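Local coordinates for protein putative sortase (Streptococcus pneumoniae, PDB 2W1J) that probably acts as a class C sortase, a transpeptidase that links pilin subunits covalently into the pilus fibre of this pathogen, at residues V69-I74 with F124-L130. Numbering follows the deposited sequence.
Sequences VEIPVI and FTDLTKL
Leu130 meets three side chains of 69-74 with one methyl. Its CD2 lies 3.5 Å from Val73 CG1, the shortest approach between the two segments, and 3.8 Å from Ile71 CG2; Ile74 CG2 is a third neighbour. The Leu130 side chain crosses those of Ile71 and Ile74 at about a right angle, and Ile71 meets it through the CG2 methyl. Ile71 divides its two branches between different partners: CG2 goes to Leu130, whereas CD1, at the end of an extended chain (chi2 172°), reaches Leu127 CD1 at 4.0 Å and also touches Phe124 CE1. Leu127 CD1 in turn sits 4.0 Å above one face of the Phe124 ring, displaced toward its rim, while Val69 CG1 approaches the ring's edge near its plane, 4.2 Å from Phe124 CZ. In the sortase beta-barrel fold this apolar cluster joins the end of strand 65-71 and the 3-10 turn after it to the connection between strands 108-113 and 135-139; Leu174 of strand 170-178 and Val189 of strand 185-194 pack against the same cluster. Ile74 packs against the Asp126-Leu127 peptide of 124-130. With CG1 between its own N and carbonyl carbon (chi1 53°), it sends CD1 to 3.7 Å from Asp126 O, an oxygen already accepting a hydrogen bond from Lys129 N, and CG2 to the aliphatic CB of Lys129. The polar link between the segments runs through a water, which donates to Ile74 O and to Asp126 OD2, both at 2.7 Å. The other carboxylate oxygen, Asp126 OD1, is hydrogen-bonded to a glycerol, probably from the crystallisation liquor.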
loop_
_atom_site.group_PDB
_atom_site.type_symbol
_atom_site.label_atom_id
_atom_site.label_comp_id
_atom_site.label_asym_id
_atom_site.label_seq_id
_atom_site.Cartn_x
_atom_site.Cartn_y
_atom_site.Cartn_z
ATOM N N VAL A 69 -5.715 2.242 -3.365
ATOM C CA VAL A 69 -6.267 1.240 -2.470
ATOM C C VAL A 69 -7.709 1.601 -2.159
ATOM O O VAL A 69 -8.003 2.702 -1.666
ATOM C CB VAL A 69 -5.425 1.100 -1.169
ATOM C CG1 VAL A 69 -5.275 2.428 -0.437
ATOM C CG2 VAL A 69 -5.984 0.002 -0.276
ATOM N N GLU A 70 -8.605 0.673 -2.466
ATOM C CA GLU A 70 -10.042 0.881 -2.366
ATOM C C GLU A 70 -10.593 -0.034 -1.273
ATOM O O GLU A 70 -10.389 -1.256 -1.318
ATOM C CB GLU A 70 -10.685 0.546 -3.716
ATOM C CG GLU A 70 -12.186 0.788 -3.752
ATOM C CD GLU A 70 -12.856 0.209 -4.985
ATOM O OE1 GLU A 70 -12.182 -0.469 -5.792
ATOM O OE2 GLU A 70 -14.077 0.433 -5.131
ATOM N N ILE A 71 -11.285 0.550 -0.298
ATOM C CA ILE A 71 -11.843 -0.236 0.794
ATOM C C ILE A 71 -13.319 0.143 0.897
ATOM O O ILE A 71 -13.703 1.052 1.642
ATOM C CB ILE A 71 -11.129 0.024 2.134
ATOM C CG1 ILE A 71 -9.606 0.135 1.958
ATOM C CG2 ILE A 71 -11.524 -1.051 3.148
ATOM C CD1 ILE A 71 -8.876 0.593 3.212
ATOM N N PRO A 72 -14.161 -0.513 0.091
ATOM C CA PRO A 72 -15.543 -0.054 -0.057
ATOM C C PRO A 72 -16.320 0.034 1.257
ATOM O O PRO A 72 -17.119 0.953 1.438
ATOM C CB PRO A 72 -16.148 -1.107 -0.993
ATOM C CG PRO A 72 -15.000 -1.545 -1.830
ATOM C CD PRO A 72 -13.824 -1.560 -0.889
ATOM N N VAL A 73 -16.093 -0.883 2.186
ATOM C CA VAL A 73 -16.942 -0.949 3.368
ATOM C C VAL A 73 -16.762 0.284 4.266
ATOM O O VAL A 73 -17.661 0.624 5.032
ATOM C CB VAL A 73 -16.733 -2.286 4.126
ATOM C CG1 VAL A 73 -15.352 -2.355 4.763
ATOM C CG2 VAL A 73 -17.834 -2.529 5.140
ATOM N N ILE A 74 -15.615 0.961 4.174
ATOM C CA ILE A 74 -15.402 2.217 4.899
ATOM C C ILE A 74 -15.226 3.411 3.957
ATOM O O ILE A 74 -14.729 4.469 4.353
ATOM C CB ILE A 74 -14.212 2.135 5.879
ATOM C CG1 ILE A 74 -12.940 1.657 5.171
ATOM C CG2 ILE A 74 -14.564 1.224 7.056
ATOM C CD1 ILE A 74 -11.688 1.783 6.038
ATOM N N PHE A 124 -6.690 6.773 6.640
ATOM C CA PHE A 124 -6.968 5.429 7.189
ATOM C C PHE A 124 -7.611 5.473 8.593
ATOM O O PHE A 124 -7.574 4.498 9.342
ATOM C CB PHE A 124 -5.692 4.574 7.252
ATOM C CG PHE A 124 -5.322 3.866 5.960
ATOM C CD1 PHE A 124 -6.100 3.925 4.806
ATOM C CD2 PHE A 124 -4.161 3.105 5.931
ATOM C CE1 PHE A 124 -5.701 3.243 3.651
ATOM C CE2 PHE A 124 -3.761 2.424 4.797
ATOM C CZ PHE A 124 -4.527 2.481 3.653
ATOM N N THR A 125 -8.210 6.601 8.961
ATOM C CA THR A 125 -8.809 6.716 10.294
ATOM C C THR A 125 -9.773 5.576 10.612
ATOM O O THR A 125 -9.806 5.083 11.749
ATOM C CB THR A 125 -9.523 8.063 10.469
ATOM O OG1 THR A 125 -8.540 9.097 10.442
ATOM C CG2 THR A 125 -10.285 8.117 11.802
ATOM N N ASP A 126 -10.574 5.171 9.630
ATOM C CA ASP A 126 -11.590 4.147 9.876
ATOM C C ASP A 126 -11.075 2.709 9.727
ATOM O O ASP A 126 -11.857 1.761 9.721
ATOM C CB ASP A 126 -12.818 4.372 8.987
ATOM C CG ASP A 126 -13.667 5.551 9.439
ATOM O OD1 ASP A 126 -13.618 5.935 10.634
ATOM O OD2 ASP A 126 -14.388 6.102 8.584
ATOM N N LEU A 127 -9.759 2.536 9.640
ATOM C CA LEU A 127 -9.206 1.182 9.582
ATOM C C LEU A 127 -9.622 0.354 10.794
ATOM O O LEU A 127 -9.741 -0.871 10.697
ATOM C CB LEU A 127 -7.681 1.225 9.495
ATOM C CG LEU A 127 -7.027 0.399 8.393
ATOM C CD1 LEU A 127 -7.572 0.695 6.990
ATOM C CD2 LEU A 127 -5.512 0.581 8.429
ATOM N N THR A 128 -9.866 1.017 11.927
ATOM C CA THR A 128 -10.284 0.315 13.141
ATOM C C THR A 128 -11.663 -0.322 13.003
ATOM O O THR A 128 -12.047 -1.144 13.842
ATOM C CB THR A 128 -10.324 1.251 14.367
ATOM O OG1 THR A 128 -11.136 2.394 14.063
ATOM C CG2 THR A 128 -8.911 1.698 14.740
ATOM N N LYS A 129 -12.423 0.090 11.995
ATOM C CA LYS A 129 -13.744 -0.481 11.754
ATOM C C LYS A 129 -13.682 -1.789 10.973
ATOM O O LYS A 129 -14.666 -2.529 10.924
ATOM C CB LYS A 129 -14.645 0.496 10.990
ATOM C CG LYS A 129 -14.997 1.754 11.774
ATOM C CD LYS A 129 -15.898 2.713 10.994
ATOM C CE LYS A 129 -17.272 2.129 10.724
ATOM N NZ LYS A 129 -18.138 3.122 10.018
ATOM N N LEU A 130 -12.552 -2.065 10.325
ATOM C CA LEU A 130 -12.446 -3.242 9.479
ATOM C C LEU A 130 -12.446 -4.520 10.293
ATOM O O LEU A 130 -11.840 -4.602 11.368
ATOM C CB LEU A 130 -11.188 -3.173 8.617
ATOM C CG LEU A 130 -11.193 -2.050 7.592
ATOM C CD1 LEU A 130 -9.894 -2.100 6.802
ATOM C CD2 LEU A 130 -12.422 -2.128 6.682
HETATM O O HOH W 1 -13.424 6.076 6.073
#